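Local coordinates for cupin type-2 domain-containing protein (Burkholderia xenovorans, PDB 2O8Q), which is of unknown function but has a cupin-like fold and binds a nickel ion, at residues Q66-L71 and V112-S117; G73-E78 and V85-G90. One frame throughout, in Å; residues are numbered along the deposited sequence.

Contact 1 (Q66-L71 and V112-S117); sequences QLFYVL and VLEIVS. With EDO (1,2-ethanediol), chain F.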
ATOM      1  N   GLN A  66      -1.717  -2.885  -8.958  1.00 18.47           N
ATOM      2  CA  GLN A  66      -1.708  -4.036  -9.811  1.00 17.59           C
ATOM      3  C   GLN A  66      -0.679  -3.907 -10.958  1.00 17.62           C
ATOM      4  O   GLN A  66      -0.734  -2.981 -11.739  1.00 19.15           O
ATOM      5  CB  GLN A  66      -3.112  -4.249 -10.415  1.00 18.15           C
ATOM      6  CG  GLN A  66      -3.202  -5.527 -11.229  1.00 18.08           C
ATOM      7  CD  GLN A  66      -4.656  -5.856 -11.579  1.00 19.47           C
ATOM      8  OE1 GLN A  66      -5.391  -4.971 -12.042  1.00 19.53           O
ATOM      9  NE2 GLN A  66      -5.056  -7.140 -11.359  1.00 20.29           N
ATOM     10  N   LEU A  67       0.247  -4.872 -11.021  1.00 17.85           N
ATOM     11  CA  LEU A  67       1.290  -4.865 -12.050  1.00 17.40           C
ATOM     12  C   LEU A  67       1.480  -6.228 -12.654  1.00 18.47           C
ATOM     13  O   LEU A  67       1.508  -7.219 -11.918  1.00 18.69           O
ATOM     14  CB  LEU A  67       2.646  -4.472 -11.416  1.00 18.25           C
ATOM     15  CG  LEU A  67       3.880  -4.344 -12.320  1.00 19.40           C
ATOM     16  CD1 LEU A  67       3.759  -3.275 -13.420  1.00 19.80           C
ATOM     17  CD2 LEU A  67       5.138  -4.059 -11.462  1.00 20.04           C
ATOM     18  N   PHE A  68       1.622  -6.300 -13.985  1.00 18.21           N
ATOM     19  CA  PHE A  68       1.972  -7.533 -14.684  1.00 18.78           C
ATOM     20  C   PHE A  68       3.341  -7.359 -15.323  1.00 19.42           C
ATOM     21  O   PHE A  68       3.651  -6.281 -15.885  1.00 19.53           O
ATOM     22  CB  PHE A  68       0.978  -7.808 -15.816  1.00 17.44           C
ATOM     23  CG  PHE A  68      -0.386  -8.134 -15.290  1.00 19.93           C
ATOM     24  CD1 PHE A  68      -0.700  -9.420 -14.857  1.00 22.74           C
ATOM     25  CD2 PHE A  68      -1.299  -7.138 -15.061  1.00 23.07           C
ATOM     26  CE1 PHE A  68      -1.930  -9.694 -14.300  1.00 25.19           C
ATOM     27  CE2 PHE A  68      -2.514  -7.436 -14.504  1.00 23.77           C
ATOM     28  CZ  PHE A  68      -2.826  -8.687 -14.112  1.00 24.70           C
ATOM     29  N   TYR A  69       4.135  -8.420 -15.228  1.00 18.97           N
ATOM     30  CA  TYR A  69       5.451  -8.499 -15.905  1.00 18.42           C
ATOM     31  C   TYR A  69       5.502  -9.807 -16.673  1.00 19.68           C
ATOM     32  O   TYR A  69       5.441 -10.850 -16.112  1.00 18.42           O
ATOM     33  CB  TYR A  69       6.614  -8.386 -14.910  1.00 19.72           C
ATOM     34  CG  TYR A  69       7.968  -8.231 -15.568  1.00 17.46           C
ATOM     35  CD1 TYR A  69       8.640  -9.353 -16.015  1.00 19.50           C
ATOM     36  CD2 TYR A  69       8.518  -6.985 -15.806  1.00 19.17           C
ATOM     37  CE1 TYR A  69       9.865  -9.216 -16.645  1.00 18.28           C
ATOM     38  CE2 TYR A  69       9.731  -6.846 -16.411  1.00 18.50           C
ATOM     39  CZ  TYR A  69      10.406  -7.956 -16.844  1.00 18.40           C
ATOM     40  OH  TYR A  69      11.635  -7.820 -17.483  1.00 18.65           O
ATOM     41  N   VAL A  70       5.607  -9.722 -17.990  1.00 18.71           N
ATOM     42  CA  VAL A  70       5.595 -10.917 -18.834  1.00 18.00           C
ATOM     43  C   VAL A  70       6.943 -11.621 -18.817  1.00 18.96           C
ATOM     44  O   VAL A  70       7.988 -11.040 -19.117  1.00 18.91           O
ATOM     45  CB  VAL A  70       5.162 -10.600 -20.272  1.00 18.73           C
ATOM     46  CG1 VAL A  70       5.155 -11.906 -21.094  1.00 19.26           C
ATOM     47  CG2 VAL A  70       3.791  -9.935 -20.263  1.00 19.93           C
ATOM     48  N   LEU A  71       6.903 -12.920 -18.466  1.00 20.30           N
ATOM     49  CA  LEU A  71       8.125 -13.735 -18.327  1.00 20.14           C
ATOM     50  C   LEU A  71       8.423 -14.548 -19.596  1.00 19.28           C
ATOM     51  O   LEU A  71       9.571 -14.888 -19.879  1.00 21.62           O
ATOM     52  CB  LEU A  71       7.962 -14.666 -17.117  1.00 18.92           C
ATOM     53  CG  LEU A  71       7.745 -13.965 -15.770  1.00 21.00           C
ATOM     54  CD1 LEU A  71       7.322 -14.986 -14.702  1.00 20.61           C
ATOM     55  CD2 LEU A  71       8.999 -13.177 -15.365  1.00 23.05           C
ATOM     56  N   VAL A 112       3.261 -15.003 -16.894  1.00 18.93           N
ATOM     57  CA  VAL A 112       3.241 -13.616 -16.481  1.00 19.00           C
ATOM     58  C   VAL A 112       3.194 -13.562 -14.967  1.00 21.62           C
ATOM     59  O   VAL A 112       2.398 -14.269 -14.341  1.00 22.35           O
ATOM     60  CB  VAL A 112       2.066 -12.845 -17.181  1.00 21.52           C
ATOM     61  CG1 VAL A 112       0.729 -13.459 -16.866  1.00 27.37           C
ATOM     62  CG2 VAL A 112       2.117 -11.341 -16.838  1.00 24.11           C
ATOM     63  N   LEU A 113       3.988 -12.690 -14.381  1.00 18.86           N
ATOM     64  CA  LEU A 113       3.942 -12.436 -12.951  1.00 18.81           C
ATOM     65  C   LEU A 113       2.961 -11.287 -12.699  1.00 19.57           C
ATOM     66  O   LEU A 113       3.005 -10.249 -13.341  1.00 19.86           O
ATOM     67  CB  LEU A 113       5.333 -12.022 -12.475  1.00 18.33           C
ATOM     68  CG  LEU A 113       5.511 -11.655 -11.000  1.00 18.39           C
ATOM     69  CD1 LEU A 113       5.292 -12.860 -10.048  1.00 20.24           C
ATOM     70  CD2 LEU A 113       6.926 -10.979 -10.767  1.00 19.95           C
ATOM     71  N   GLU A 114       2.077 -11.501 -11.736  1.00 18.60           N
ATOM     72  CA  GLU A 114       1.116 -10.512 -11.296  1.00 18.76           C
ATOM     73  C   GLU A 114       1.444 -10.193  -9.837  1.00 19.63           C
ATOM     74  O   GLU A 114       1.592 -11.104  -9.039  1.00 19.67           O
ATOM     75  CB  GLU A 114      -0.343 -11.009 -11.359  1.00 19.35           C
ATOM     76  CG  GLU A 114      -1.386  -9.980 -10.885  1.00 19.99           C
ATOM     77  CD  GLU A 114      -2.811 -10.434 -11.052  1.00 23.93           C
ATOM     78  OE1 GLU A 114      -3.066 -11.672 -11.146  1.00 24.11           O
ATOM     79  OE2 GLU A 114      -3.735  -9.571 -11.068  1.00 23.34           O
ATOM     80  N   ILE A 115       1.518  -8.889  -9.528  1.00 18.05           N
ATOM     81  CA  ILE A 115       1.686  -8.367  -8.174  1.00 17.95           C
ATOM     82  C   ILE A 115       0.482  -7.472  -7.921  1.00 19.82           C
ATOM     83  O   ILE A 115       0.209  -6.578  -8.702  1.00 19.57           O
ATOM     84  CB  ILE A 115       2.990  -7.583  -7.992  1.00 18.93           C
ATOM     85  CG1 ILE A 115       4.181  -8.346  -8.580  1.00 18.96           C
ATOM     86  CG2 ILE A 115       3.142  -7.184  -6.502  1.00 22.33           C
ATOM     87  CD1 ILE A 115       4.576  -7.963 -10.032  1.00 20.13           C
ATOM     88  N   VAL A 116      -0.230  -7.673  -6.811  0.50 18.62           N
ATOM     89  CA  VAL A 116      -1.515  -7.012  -6.616  0.50 19.54           C
ATOM     90  C   VAL A 116      -1.763  -6.789  -5.140  0.50 18.89           C
ATOM     91  O   VAL A 116      -1.359  -7.617  -4.311  0.50 19.77           O
ATOM     92  CB  VAL A 116      -2.643  -7.936  -7.159  0.50 19.24           C
ATOM     93  CG1 VAL A 116      -2.899  -9.161  -6.181  0.50 17.81           C
ATOM     94  CG2 VAL A 116      -3.980  -7.202  -7.411  0.50 18.43           C
ATOM     95  N   SER A 117      -2.432  -5.692  -4.806  1.00 18.95           N
ATOM     96  CA  SER A 117      -2.913  -5.434  -3.441  1.00 18.40           C
ATOM     97  C   SER A 117      -4.391  -5.070  -3.578  1.00 19.45           C
ATOM     98  O   SER A 117      -4.746  -4.260  -4.433  1.00 20.69           O
ATOM     99  CB  SER A 117      -2.182  -4.275  -2.816  1.00 20.72           C
ATOM    100  OG  SER A 117      -2.765  -3.998  -1.538  1.00 22.59           O
TER
HETATM  101  C1  EDO F 303      -1.907  -1.552   0.547  1.00 43.08           C
HETATM  102  O1  EDO F 303      -3.332  -1.662   0.828  1.00 40.61           O
HETATM  103  C2  EDO F 303      -1.461  -0.575  -0.577  1.00 43.01           C
HETATM  104  O2  EDO F 303      -2.030  -0.707  -1.907  1.00 51.78           O
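Glu114 and Phe68 form a non-hydrogen-bonded pair of the antiparallel strands 66-71 and 112-116, with side chains side by side on one face. The extended Glu114 brings its CD to 3.4 Å from Phe68 CE1. Ring and carboxylate planes are 32° apart. Gln66 adds the polar grip: its NE2 donates to Glu114 OE2 at 2.8 Å, with amide and carboxylate nearly coplanar. Glu114 OE1 is hydrogen-bonded to His44 NE2, so both carboxylate oxygens are held. Val112 CG2, anti to the backbone N, sits at the Phe68 ring edge, 3.9 Å from Phe68 CD1. On the other face Leu67 CD2 meets Ile115 CD1 at 4.2 Å. The second subunit covers this face, packing Ala43 on Leu67 and its own Tyr69 on Leu113. Four backbone hydrogen bonds join the strands. The looser side is at partly exposed Leu71, whose CD1 is 4.2 Å from Leu113 CB. Ser117, beyond the paired residues, is hydrogen-bonded to Met40 O and takes only weak bonds from a 1,2-ethanediol, probably from the crystallisation liquor. The Gln66 side chain is about 5 Å from the nickel, held by His59, His61 and His101, so the tight face borders the metal site of a cupin beta-barrel.

Contact 2 (G73-E78 and V85-G90); sequences GWVEFE and VMLEAG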
ATOM      1  N   GLY A  73       6.369 -15.698 -23.649  1.00 20.15           N
ATOM      2  CA  GLY A  73       5.230 -15.636 -24.536  1.00 18.64           C
ATOM      3  C   GLY A  73       4.779 -14.224 -24.741  1.00 19.47           C
ATOM      4  O   GLY A  73       5.565 -13.266 -24.634  1.00 20.70           O
ATOM      5  N   TRP A  74       3.500 -14.078 -25.091  1.00 18.83           N
ATOM      6  CA  TRP A  74       2.948 -12.758 -25.316  1.00 18.70           C
ATOM      7  C   TRP A  74       1.481 -12.733 -24.945  1.00 18.57           C
ATOM      8  O   TRP A  74       0.832 -13.750 -24.864  1.00 19.09           O
ATOM      9  CB  TRP A  74       3.159 -12.341 -26.785  1.00 19.16           C
ATOM     10  CG  TRP A  74       2.503 -13.222 -27.825  1.00 19.05           C
ATOM     11  CD1 TRP A  74       3.127 -14.156 -28.613  1.00 20.36           C
ATOM     12  CD2 TRP A  74       1.097 -13.272 -28.196  1.00 17.80           C
ATOM     13  NE1 TRP A  74       2.214 -14.783 -29.431  1.00 20.98           N
ATOM     14  CE2 TRP A  74       0.972 -14.261 -29.204  1.00 18.57           C
ATOM     15  CE3 TRP A  74      -0.058 -12.574 -27.793  1.00 20.84           C
ATOM     16  CZ2 TRP A  74      -0.250 -14.588 -29.763  1.00 16.83           C
ATOM     17  CZ3 TRP A  74      -1.269 -12.908 -28.363  1.00 17.74           C
ATOM     18  CH2 TRP A  74      -1.347 -13.887 -29.333  1.00 17.90           C
ATOM     19  N   VAL A  75       0.987 -11.544 -24.635  1.00 18.51           N
ATOM     20  CA  VAL A  75      -0.417 -11.380 -24.273  1.00 19.10           C
ATOM     21  C   VAL A  75      -0.839  -9.987 -24.738  1.00 19.07           C
ATOM     22  O   VAL A  75      -0.058  -9.033 -24.663  1.00 19.73           O
ATOM     23  CB  VAL A  75      -0.624 -11.514 -22.753  1.00 21.32           C
ATOM     24  CG1 VAL A  75       0.271 -10.537 -21.953  1.00 20.87           C
ATOM     25  CG2 VAL A  75      -2.087 -11.370 -22.368  1.00 18.57           C
ATOM     26  N   GLU A  76      -2.069  -9.873 -25.261  1.00 15.75           N
ATOM     27  CA  GLU A  76      -2.628  -8.585 -25.706  1.00 17.09           C
ATOM     28  C   GLU A  76      -3.807  -8.243 -24.791  1.00 18.12           C
ATOM     29  O   GLU A  76      -4.768  -9.017 -24.636  1.00 19.18           O
ATOM     30  CB  GLU A  76      -3.087  -8.683 -27.165  1.00 16.94           C
ATOM     31  CG  GLU A  76      -3.485  -7.357 -27.772  1.00 18.84           C
ATOM     32  CD  GLU A  76      -3.845  -7.434 -29.215  1.00 22.72           C
ATOM     33  OE1 GLU A  76      -4.588  -8.368 -29.577  1.00 20.48           O
ATOM     34  OE2 GLU A  76      -3.373  -6.566 -30.003  1.00 25.67           O
ATOM     35  N   PHE A  77      -3.698  -7.050 -24.193  1.00 19.20           N
ATOM     36  CA  PHE A  77      -4.715  -6.476 -23.344  1.00 20.59           C
ATOM     37  C   PHE A  77      -5.340  -5.302 -24.068  1.00 18.66           C
ATOM     38  O   PHE A  77      -4.841  -4.801 -25.100  1.00 21.27           O
ATOM     39  CB  PHE A  77      -4.050  -5.922 -22.082  1.00 18.97           C
ATOM     40  CG  PHE A  77      -3.437  -6.983 -21.184  1.00 21.09           C
ATOM     41  CD1 PHE A  77      -4.195  -8.050 -20.760  1.00 24.03           C
ATOM     42  CD2 PHE A  77      -2.139  -6.849 -20.708  1.00 29.77           C
ATOM     43  CE1 PHE A  77      -3.648  -9.021 -19.909  1.00 27.58           C
ATOM     44  CE2 PHE A  77      -1.600  -7.788 -19.820  1.00 29.95           C
ATOM     45  CZ  PHE A  77      -2.339  -8.861 -19.427  1.00 26.00           C
ATOM     46  N   GLU A  78      -6.507  -4.870 -23.604  1.00 17.09           N
ATOM     47  CA  GLU A  78      -7.126  -3.658 -24.098  1.00 17.64           C
ATOM     48  C   GLU A  78      -7.609  -2.871 -22.891  1.00 17.76           C
ATOM     49  O   GLU A  78      -8.192  -3.435 -21.976  1.00 19.76           O
ATOM     50  CB  GLU A  78      -8.291  -3.923 -25.065  1.00 19.02           C
ATOM     51  CG  GLU A  78      -8.757  -2.679 -25.755  1.00 19.83           C
ATOM     52  CD  GLU A  78      -9.971  -2.884 -26.655  1.00 23.62           C
ATOM     53  OE1 GLU A  78     -10.396  -4.050 -26.836  1.00 20.93           O
ATOM     54  OE2 GLU A  78     -10.485  -1.869 -27.188  1.00 27.64           O
ATOM     55  N   VAL A  85      -2.875  -3.238 -26.350  1.00 19.88           N
ATOM     56  CA  VAL A  85      -1.460  -3.286 -25.996  1.00 21.15           C
ATOM     57  C   VAL A  85      -1.000  -4.720 -26.147  1.00 18.43           C
ATOM     58  O   VAL A  85      -1.531  -5.607 -25.479  1.00 20.15           O
ATOM     59  CB  VAL A  85      -1.225  -2.946 -24.471  1.00 23.12           C
ATOM     60  CG1 VAL A  85       0.254  -3.127 -24.155  1.00 27.91           C
ATOM     61  CG2 VAL A  85      -1.738  -1.569 -24.112  1.00 31.71           C
HETATM   62  N   MSE A  86       0.036  -4.946 -26.937  1.00 19.14           N
HETATM   63  CA  MSE A  86       0.651  -6.249 -27.068  1.00 19.17           C
HETATM   64  C   MSE A  86       1.964  -6.336 -26.248  1.00 20.97           C
HETATM   65  O   MSE A  86       2.869  -5.540 -26.457  1.00 21.66           O
HETATM   66  CB  MSE A  86       0.933  -6.524 -28.529  1.00 19.63           C
HETATM   67  CG  MSE A  86       1.840  -7.688 -28.766  1.00 22.38           C
HETATM   68 SE   MSE A  86       0.847  -9.335 -28.546  0.75 23.91          SE
HETATM   69  CE  MSE A  86      -0.390  -9.279 -30.058  1.00 22.63           C
ATOM     70  N   LEU A  87       2.055  -7.272 -25.308  1.00 19.88           N
ATOM     71  CA  LEU A  87       3.223  -7.403 -24.482  1.00 19.83           C
ATOM     72  C   LEU A  87       3.943  -8.715 -24.769  1.00 21.19           C
ATOM     73  O   LEU A  87       3.305  -9.763 -24.817  1.00 24.22           O
ATOM     74  CB  LEU A  87       2.835  -7.430 -22.987  1.00 21.59           C
ATOM     75  CG  LEU A  87       2.214  -6.218 -22.349  1.00 27.56           C
ATOM     76  CD1 LEU A  87       1.945  -6.528 -20.809  1.00 25.54           C
ATOM     77  CD2 LEU A  87       3.141  -5.033 -22.537  1.00 28.20           C
ATOM     78  N   GLU A  88       5.267  -8.663 -24.875  1.00 19.10           N
ATOM     79  CA  GLU A  88       6.085  -9.858 -25.023  1.00 18.05           C
ATOM     80  C   GLU A  88       6.942  -9.983 -23.770  1.00 19.48           C
ATOM     81  O   GLU A  88       6.840  -9.128 -22.871  1.00 19.28           O
ATOM     82  CB  GLU A  88       7.020  -9.723 -26.229  1.00 20.44           C
ATOM     83  CG  GLU A  88       6.355  -9.494 -27.553  1.00 21.97           C
ATOM     84  CD  GLU A  88       7.405  -9.367 -28.650  1.00 23.42           C
ATOM     85  OE1 GLU A  88       7.808 -10.417 -29.165  1.00 30.78           O
ATOM     86  OE2 GLU A  88       7.821  -8.234 -28.961  1.00 31.43           O
ATOM     87  N   ALA A  89       7.828 -10.982 -23.725  1.00 19.03           N
ATOM     88  CA  ALA A  89       8.698 -11.138 -22.533  1.00 19.50           C
ATOM     89  C   ALA A  89       9.409  -9.811 -22.239  1.00 19.11           C
ATOM     90  O   ALA A  89       9.951  -9.172 -23.178  1.00 19.61           O
ATOM     91  CB  ALA A  89       9.705 -12.276 -22.699  1.00 20.77           C
ATOM     92  N   GLY A  90       9.431  -9.427 -20.956  1.00 19.43           N
ATOM     93  CA  GLY A  90      10.095  -8.204 -20.530  1.00 17.48           C
ATOM     94  C   GLY A  90       9.144  -7.035 -20.499  1.00 19.01           C
ATOM     95  O   GLY A  90       9.508  -5.999 -20.000  1.00 19.00           O
TER
HETATM   96  O   HOH W   1       7.959 -13.228 -25.645  1.00 27.01           O
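A beta hairpin of the cupin fold brings strands 74-79 and 83-88 together, antiparallel, with Val75 opposite Leu87 and Phe77 opposite Val85 as hydrogen-bonded pairs. Leu87 N donates to Val75 O at 2.8 Å, in a nearly straight bond of 172°. Val75 N returns a bond to Leu87 O. Phe77 and Val85 exchange a second pair of bonds, with Val85 N at 2.8 Å from Phe77 O. The two faces of the hairpin differ. Val75, Phe77, Val85 and Leu87 point to the buried one. Leu87 CD1 comes in at the edge of the Phe77 ring, 3.9 Å from Phe77 CE2, while Val75 CG2 lies over one ring face, offset toward the rim. Ile8 of strand 7-9 also packs against Leu87.

The opposite face carries Trp74, Glu76 and Met86 and is more exposed. Met86, a selenomethionine, bends at chi2 (77°) and chi3 (67°), which folds its end back across the neighbouring strand. Its SE makes a Met-aromatic contact with the Trp74 six-membered ring, 4.4 Å from the centroid and oblique to the ring. The terminal CE continues to Glu76 and lies 4.0 Å from Glu76 CB, where the two chains cross at about a right angle. Glu76 sends its OE1 to a salt bridge with Arg105 on strand 101-106, the other neighbour of strand 74-79. Past the regular pairing, one water joins the two segments: it donates to Gly73 O at 2.6 Å and accepts from Ala89 N at 3.0 Å.

Contact 1 belongs to the core and contact 2 is only partly buried; their centres are about 12 Å apart. Both are antiparallel strand pairs, but in different sheets. Strand 66-72 leads directly into strand 74-79. They also touch: Val70 CG2 packs on Leu87 CB at 3.8 Å, and Val70 O probably accepts a hydrogen bond from Gly90 N. Contact 1 pairs strands distant in sequence and buries a carboxylate among polar partners near the nickel. Contact 2 is a local hairpin with one apolar face turned inward and a mixed, more exposed face of Trp74, Met86 and glutamates. The second subunit packs on several residues of contact 1, whereas at contact 2 its Arg29 NH2 is hydrogen-bonded to Gly90 O.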